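PDB 4LSB: lyase/mutase, which is a lyase/mutase-type enzyme of the TIM-barrel class, modelled with a bound magnesium ion. Local coordinates for residues 205-219 / 231-244. Sequence-based numbering, arbitrary orientation.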
ATOM      1  N   ALA B 205     -13.333  -5.302  30.931  1.00 16.12           N
ATOM      2  CA  ALA B 205     -13.028  -4.822  32.278  1.00 17.03           C
ATOM      3  C   ALA B 205     -12.583  -5.942  33.220  1.00 17.38           C
ATOM      4  O   ALA B 205     -11.771  -5.746  34.097  1.00 18.28           O
ATOM      5  CB  ALA B 205     -14.204  -4.100  32.857  1.00 18.69           C
ATOM      6  N   ALA B 206     -13.151  -7.123  33.049  1.00 17.67           N
ATOM      7  CA  ALA B 206     -12.756  -8.300  33.835  1.00 17.73           C
ATOM      8  C   ALA B 206     -11.345  -8.759  33.492  1.00 17.19           C
ATOM      9  O   ALA B 206     -10.624  -9.225  34.354  1.00 16.58           O
ATOM     10  CB  ALA B 206     -13.716  -9.439  33.592  1.00 18.58           C
ATOM     11  N   VAL B 207     -11.021  -8.729  32.220  1.00 16.29           N
ATOM     12  CA  VAL B 207      -9.617  -8.974  31.786  1.00 16.55           C
ATOM     13  C   VAL B 207      -8.635  -7.992  32.442  1.00 16.03           C
ATOM     14  O   VAL B 207      -7.662  -8.426  33.026  1.00 15.80           O
ATOM     15  CB  VAL B 207      -9.436  -8.907  30.253  1.00 15.98           C
ATOM     16  CG1 VAL B 207      -7.991  -9.138  29.893  1.00 16.49           C
ATOM     17  CG2 VAL B 207     -10.242 -10.016  29.632  1.00 16.66           C
ATOM     18  N   THR B 208      -8.899  -6.700  32.353  1.00 15.78           N
ATOM     19  CA  THR B 208      -7.919  -5.729  32.852  1.00 16.67           C
ATOM     20  C   THR B 208      -7.797  -5.828  34.380  1.00 17.32           C
ATOM     21  O   THR B 208      -6.698  -5.681  34.948  1.00 18.96           O
ATOM     22  CB  THR B 208      -8.295  -4.291  32.438  1.00 17.02           C
ATOM     23  OG1 THR B 208      -9.529  -3.893  33.061  1.00 16.89           O
ATOM     24  CG2 THR B 208      -8.507  -4.179  30.917  1.00 17.18           C
ATOM     25  N   ARG B 209      -8.927  -6.024  35.064  1.00 18.77           N
ATOM     26  CA  ARG B 209      -8.865  -6.182  36.527  1.00 21.00           C
ATOM     27  C   ARG B 209      -8.037  -7.403  36.967  1.00 21.31           C
ATOM     28  O   ARG B 209      -7.195  -7.313  37.889  1.00 22.02           O
ATOM     29  CB  ARG B 209     -10.282  -6.267  37.138  1.00 23.02           C
ATOM     30  CG  ARG B 209     -10.344  -5.853  38.616  1.00 25.75           C
ATOM     31  CD  ARG B 209     -11.790  -5.962  39.167  1.00 27.00           C
ATOM     32  NE  ARG B 209     -12.125  -7.373  39.119  1.00 29.05           N
ATOM     33  CZ  ARG B 209     -11.809  -8.259  40.061  1.00 31.80           C
ATOM     34  NH1 ARG B 209     -11.244  -7.876  41.214  1.00 31.87           N
ATOM     35  NH2 ARG B 209     -12.109  -9.530  39.877  1.00 34.46           N
ATOM     36  N   ALA B 210      -8.302  -8.538  36.351  1.00 20.55           N
ATOM     37  CA  ALA B 210      -7.574  -9.774  36.671  1.00 21.65           C
ATOM     38  C   ALA B 210      -6.095  -9.737  36.267  1.00 20.55           C
ATOM     39  O   ALA B 210      -5.271 -10.305  36.937  1.00 19.64           O
ATOM     40  CB  ALA B 210      -8.213 -10.973  35.986  1.00 22.23           C
ATOM     41  N   VAL B 211      -5.782  -9.133  35.137  1.00 20.30           N
ATOM     42  CA  VAL B 211      -4.412  -9.120  34.635  1.00 19.30           C
ATOM     43  C   VAL B 211      -3.558  -8.067  35.365  1.00 20.60           C
ATOM     44  O   VAL B 211      -2.425  -8.351  35.727  1.00 19.83           O
ATOM     45  CB  VAL B 211      -4.426  -8.919  33.123  1.00 19.65           C
ATOM     46  CG1 VAL B 211      -3.053  -8.542  32.603  1.00 19.29           C
ATOM     47  CG2 VAL B 211      -4.890 -10.151  32.446  1.00 19.66           C
ATOM     48  N   GLY B 212      -4.117  -6.874  35.594  1.00 20.79           N
ATOM     49  CA  GLY B 212      -3.416  -5.794  36.281  1.00 22.52           C
ATOM     50  C   GLY B 212      -2.356  -5.088  35.409  1.00 21.63           C
ATOM     51  O   GLY B 212      -2.371  -3.881  35.252  1.00 23.72           O
ATOM     52  N   ALA B 213      -1.432  -5.857  34.861  1.00 21.10           N
ATOM     53  CA  ALA B 213      -0.424  -5.362  33.910  1.00 19.30           C
ATOM     54  C   ALA B 213      -1.135  -4.809  32.657  1.00 17.87           C
ATOM     55  O   ALA B 213      -2.319  -5.060  32.464  1.00 19.34           O
ATOM     56  CB  ALA B 213       0.491  -6.518  33.544  1.00 18.56           C
ATOM     57  N   PRO B 214      -0.427  -4.060  31.815  1.00 16.80           N
ATOM     58  CA  PRO B 214      -1.075  -3.452  30.657  1.00 15.51           C
ATOM     59  C   PRO B 214      -1.786  -4.450  29.752  1.00 14.86           C
ATOM     60  O   PRO B 214      -1.225  -5.487  29.394  1.00 15.26           O
ATOM     61  CB  PRO B 214       0.077  -2.820  29.917  1.00 14.95           C
ATOM     62  CG  PRO B 214       1.030  -2.409  31.027  1.00 17.26           C
ATOM     63  CD  PRO B 214       0.979  -3.605  31.931  1.00 17.04           C
ATOM     64  N   VAL B 215      -2.941  -4.055  29.269  1.00 14.27           N
ATOM     65  CA  VAL B 215      -3.712  -4.857  28.304  1.00 14.13           C
ATOM     66  C   VAL B 215      -3.892  -4.076  27.004  1.00 14.15           C
ATOM     67  O   VAL B 215      -4.173  -2.864  27.031  1.00 14.12           O
ATOM     68  CB  VAL B 215      -5.057  -5.293  28.917  1.00 13.79           C
ATOM     69  CG1 VAL B 215      -6.019  -5.878  27.875  1.00 13.58           C
ATOM     70  CG2 VAL B 215      -4.812  -6.280  30.048  1.00 14.30           C
ATOM     71  N   ASN B 216      -3.698  -4.762  25.865  1.00 14.19           N
ATOM     72  CA  ASN B 216      -4.000  -4.188  24.544  1.00 14.01           C
ATOM     73  C   ASN B 216      -5.331  -4.776  24.128  1.00 14.49           C
ATOM     74  O   ASN B 216      -5.558  -5.973  24.298  1.00 14.52           O
ATOM     75  CB  ASN B 216      -2.910  -4.635  23.539  1.00 13.90           C
ATOM     76  CG  ASN B 216      -3.158  -4.151  22.118  1.00 14.02           C
ATOM     77  OD1 ASN B 216      -2.535  -3.212  21.704  1.00 15.01           O
ATOM     78  ND2 ASN B 216      -3.992  -4.854  21.338  1.00 13.94           N
ATOM     79  N   VAL B 217      -6.192  -3.929  23.569  1.00 14.72           N
ATOM     80  CA  VAL B 217      -7.448  -4.349  22.962  1.00 15.70           C
ATOM     81  C   VAL B 217      -7.425  -3.881  21.500  1.00 15.77           C
ATOM     82  O   VAL B 217      -6.954  -2.767  21.216  1.00 15.26           O
ATOM     83  CB  VAL B 217      -8.639  -3.689  23.680  1.00 16.42           C
ATOM     84  CG1 VAL B 217      -9.897  -3.794  22.855  1.00 16.16           C
ATOM     85  CG2 VAL B 217      -8.794  -4.336  25.063  1.00 16.24           C
ATOM     86  N   VAL B 218      -7.863  -4.748  20.594  1.00 15.94           N
ATOM     87  CA  VAL B 218      -7.933  -4.386  19.168  1.00 16.10           C
ATOM     88  C   VAL B 218      -9.366  -3.989  18.849  1.00 17.23           C
ATOM     89  O   VAL B 218     -10.307  -4.589  19.344  1.00 16.58           O
ATOM     90  CB  VAL B 218      -7.460  -5.514  18.219  1.00 16.67           C
ATOM     91  CG1 VAL B 218      -8.317  -6.764  18.340  1.00 17.52           C
ATOM     92  CG2 VAL B 218      -7.454  -5.014  16.784  1.00 17.17           C
ATOM     93  N   MET B 219      -9.494  -2.946  18.046  1.00 19.42           N
ATOM     94  CA  MET B 219     -10.748  -2.468  17.613  1.00 21.42           C
ATOM     95  C   MET B 219     -10.862  -2.652  16.096  1.00 24.40           C
ATOM     96  O   MET B 219      -9.893  -2.421  15.363  1.00 24.67           O
ATOM     97  CB  MET B 219     -10.947  -1.004  18.005  1.00 21.90           C
ATOM     98  CG  MET B 219     -11.410  -0.873  19.429  1.00 21.95           C
ATOM     99  SD  MET B 219     -13.128  -1.380  19.608  1.00 25.28           S
ATOM    100  CE  MET B 219     -13.000  -2.530  20.963  1.00 24.61           C
ATOM    101  N   LEU B 231     -12.538   2.673  26.449  1.00 15.83           N
ATOM    102  CA  LEU B 231     -11.569   1.605  26.761  1.00 15.89           C
ATOM    103  C   LEU B 231     -10.689   1.980  27.942  1.00 14.95           C
ATOM    104  O   LEU B 231     -10.444   1.130  28.812  1.00 15.62           O
ATOM    105  CB  LEU B 231     -10.758   1.187  25.504  1.00 16.37           C
ATOM    106  CG  LEU B 231     -11.655   0.518  24.443  1.00 16.31           C
ATOM    107  CD1 LEU B 231     -11.092   0.597  23.052  1.00 16.76           C
ATOM    108  CD2 LEU B 231     -11.853  -0.907  24.801  1.00 16.51           C
ATOM    109  N   ALA B 232     -10.270   3.240  28.025  1.00 16.06           N
ATOM    110  CA  ALA B 232      -9.504   3.684  29.168  1.00 16.92           C
ATOM    111  C   ALA B 232     -10.306   3.485  30.486  1.00 17.12           C
ATOM    112  O   ALA B 232      -9.756   3.056  31.498  1.00 17.91           O
ATOM    113  CB  ALA B 232      -9.082   5.152  28.979  1.00 17.33           C
ATOM    114  N   ALA B 233     -11.606   3.752  30.452  1.00 18.09           N
ATOM    115  CA  ALA B 233     -12.473   3.613  31.629  1.00 18.69           C
ATOM    116  C   ALA B 233     -12.646   2.144  32.046  1.00 19.29           C
ATOM    117  O   ALA B 233     -12.924   1.848  33.212  1.00 18.76           O
ATOM    118  CB  ALA B 233     -13.826   4.231  31.343  1.00 19.44           C
ATOM    119  N   LEU B 234     -12.499   1.231  31.073  1.00 18.60           N
ATOM    120  CA  LEU B 234     -12.481  -0.211  31.333  1.00 18.97           C
ATOM    121  C   LEU B 234     -11.070  -0.711  31.770  1.00 18.53           C
ATOM    122  O   LEU B 234     -10.856  -1.895  32.018  1.00 19.05           O
ATOM    123  CB  LEU B 234     -12.971  -0.938  30.093  1.00 18.41           C
ATOM    124  CG  LEU B 234     -14.359  -0.550  29.618  1.00 18.65           C
ATOM    125  CD1 LEU B 234     -14.630  -1.087  28.225  1.00 18.87           C
ATOM    126  CD2 LEU B 234     -15.409  -1.069  30.588  1.00 18.36           C
ATOM    127  N   GLY B 235     -10.105   0.188  31.846  1.00 18.50           N
ATOM    128  CA  GLY B 235      -8.792  -0.148  32.364  1.00 18.32           C
ATOM    129  C   GLY B 235      -7.785  -0.612  31.330  1.00 17.75           C
ATOM    130  O   GLY B 235      -6.685  -1.054  31.682  1.00 19.14           O
ATOM    131  N   VAL B 236      -8.154  -0.486  30.061  1.00 16.48           N
ATOM    132  CA  VAL B 236      -7.277  -0.785  28.955  1.00 15.54           C
ATOM    133  C   VAL B 236      -6.158   0.219  28.871  1.00 16.04           C
ATOM    134  O   VAL B 236      -6.354   1.421  29.123  1.00 15.02           O
ATOM    135  CB  VAL B 236      -8.065  -0.793  27.624  1.00 15.51           C
ATOM    136  CG1 VAL B 236      -7.159  -1.136  26.446  1.00 15.31           C
ATOM    137  CG2 VAL B 236      -9.159  -1.850  27.699  1.00 15.76           C
ATOM    138  N   LYS B 237      -4.965  -0.270  28.507  1.00 15.53           N
ATOM    139  CA  LYS B 237      -3.821   0.616  28.335  1.00 16.22           C
ATOM    140  C   LYS B 237      -3.480   0.971  26.871  1.00 15.92           C
ATOM    141  O   LYS B 237      -3.001   2.056  26.591  1.00 17.92           O
ATOM    142  CB  LYS B 237      -2.602  -0.030  28.986  1.00 19.09           C
ATOM    143  CG  LYS B 237      -1.355   0.850  28.991  1.00 20.57           C
ATOM    144  CD  LYS B 237      -1.546   2.231  29.586  1.00 22.66           C
ATOM    145  CE  LYS B 237      -2.040   2.139  31.034  1.00 23.22           C
ATOM    146  NZ  LYS B 237      -2.115   3.498  31.629  1.00 24.77           N
ATOM    147  N   ARG B 238      -3.663   0.031  25.978  1.00 15.65           N
ATOM    148  CA  ARG B 238      -3.254   0.156  24.566  1.00 14.49           C
ATOM    149  C   ARG B 238      -4.345  -0.323  23.651  1.00 14.59           C
ATOM    150  O   ARG B 238      -4.940  -1.352  23.878  1.00 13.41           O
ATOM    151  CB  ARG B 238      -1.996  -0.654  24.291  1.00 14.76           C
ATOM    152  CG  ARG B 238      -1.217  -0.186  23.068  1.00 14.55           C
ATOM    153  CD  ARG B 238       0.166  -0.851  23.050  1.00 14.85           C
ATOM    154  NE  ARG B 238       0.074  -2.232  22.612  1.00 15.73           N
ATOM    155  CZ  ARG B 238       0.992  -3.195  22.745  1.00 15.51           C
ATOM    156  NH1 ARG B 238       2.124  -3.006  23.337  1.00 16.79           N
ATOM    157  NH2 ARG B 238       0.775  -4.373  22.197  1.00 17.02           N
ATOM    158  N   VAL B 239      -4.581   0.416  22.574  1.00 14.07           N
ATOM    159  CA  VAL B 239      -5.581   0.041  21.635  1.00 14.05           C
ATOM    160  C   VAL B 239      -4.965   0.032  20.236  1.00 14.23           C
ATOM    161  O   VAL B 239      -4.417   1.017  19.760  1.00 13.37           O
ATOM    162  CB  VAL B 239      -6.756   1.034  21.654  1.00 14.62           C
ATOM    163  CG1 VAL B 239      -7.854   0.543  20.714  1.00 14.53           C
ATOM    164  CG2 VAL B 239      -7.297   1.183  23.057  1.00 14.37           C
ATOM    165  N   SER B 240      -5.065  -1.117  19.593  1.00 15.34           N
ATOM    166  CA  SER B 240      -4.547  -1.314  18.242  1.00 15.14           C
ATOM    167  C   SER B 240      -5.714  -1.571  17.245  1.00 16.00           C
ATOM    168  O   SER B 240      -6.917  -1.703  17.638  1.00 14.63           O
ATOM    169  CB  SER B 240      -3.584  -2.528  18.272  1.00 15.77           C
ATOM    170  OG  SER B 240      -4.314  -3.766  18.508  1.00 15.88           O
ATOM    171  N   VAL B 241      -5.376  -1.663  15.948  1.00 15.55           N
ATOM    172  CA  VAL B 241      -6.400  -1.864  14.935  1.00 15.20           C
ATOM    173  C   VAL B 241      -6.153  -3.006  13.920  1.00 15.45           C
ATOM    174  O   VAL B 241      -6.922  -3.164  12.979  1.00 14.68           O
ATOM    175  CB  VAL B 241      -6.713  -0.562  14.155  1.00 15.57           C
ATOM    176  CG1 VAL B 241      -7.177   0.543  15.100  1.00 16.24           C
ATOM    177  CG2 VAL B 241      -5.535  -0.125  13.301  1.00 15.35           C
ATOM    178  N   GLY B 242      -5.117  -3.812  14.125  1.00 15.62           N
ATOM    179  CA  GLY B 242      -4.828  -4.932  13.247  1.00 17.12           C
ATOM    180  C   GLY B 242      -4.817  -4.452  11.793  1.00 16.40           C
ATOM    181  O   GLY B 242      -4.189  -3.425  11.482  1.00 17.64           O
ATOM    182  N   GLY B 243      -5.487  -5.202  10.936  1.00 17.12           N
ATOM    183  CA  GLY B 243      -5.530  -4.857   9.480  1.00 16.67           C
ATOM    184  C   GLY B 243      -6.585  -3.824   9.098  1.00 15.56           C
ATOM    185  O   GLY B 243      -6.842  -3.644   7.908  1.00 14.95           O
ATOM    186  N   ALA B 244      -7.229  -3.173  10.068  1.00 14.92           N
ATOM    187  CA  ALA B 244      -8.379  -2.324   9.748  1.00 16.03           C
ATOM    188  C   ALA B 244      -8.064  -1.095   8.969  1.00 15.90           C
ATOM    189  O   ALA B 244      -8.908  -0.627   8.190  1.00 16.44           O
ATOM    190  CB  ALA B 244      -9.152  -1.959  10.997  1.00 16.90           C
TER
HETATM  191  O   HOH W   1      -4.606  -2.603  31.088  1.00 14.55           O
HETATM  192  O   HOH W   2      -0.829  -4.160  19.706  1.00 18.33           O
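Asn216 spends both ends of its amide on strand 238-240. Its OD1 takes the NE hydrogen of Arg238 at 2.9 Å, at the edge of the guanidinium and nearly straight (165°), with the amide and guanidinium planes 67° apart. ND2 donates to Ser240 OG at 3.0 Å, and the hydroxyl lies in the amide plane. With CG anti to the backbone N (chi1 177°), the Asn216 amide stands on the face of the sheet it shares with Arg238 and Ser240 and bridges those two residues. A water ties OD1 to Arg238 NH2 as well, while His26 and Thr162 hold the rest of the guanidinium, so this buried group is gripped at all three nitrogens.

Strands 215-218 and 238-240 run parallel as the seventh and eighth strands of the TIM barrel, joined through helix 228-233 in the right-handed beta-alpha-beta crossover of this fold. Backbone bonds such as Val217 N to Arg238 O (2.9 Å) zip them together, and Val215 O accepts from both Lys237 N and Arg238 N. On the helix-covered face, Val217 CG2 presses on Val236 CG2 at 3.6 Å, the two side chains crossing at about a right angle. Farther along, Met219 CG meets Leu231 CD1 at 3.9 Å, tip to tip; Phe266 of the second subunit packs on Met219 and Val239.

Toward solvent the contacts are fewer and more polar. A water links Gly235 O to Val215 N, and Ala205 CB merely brushes Leu234 CD2, 4.0 Å away. The short exception is Thr208 OG1, which donates to Leu234 O at 2.6 Å beside the Schellman motif of exposed, positive-phi Gly235.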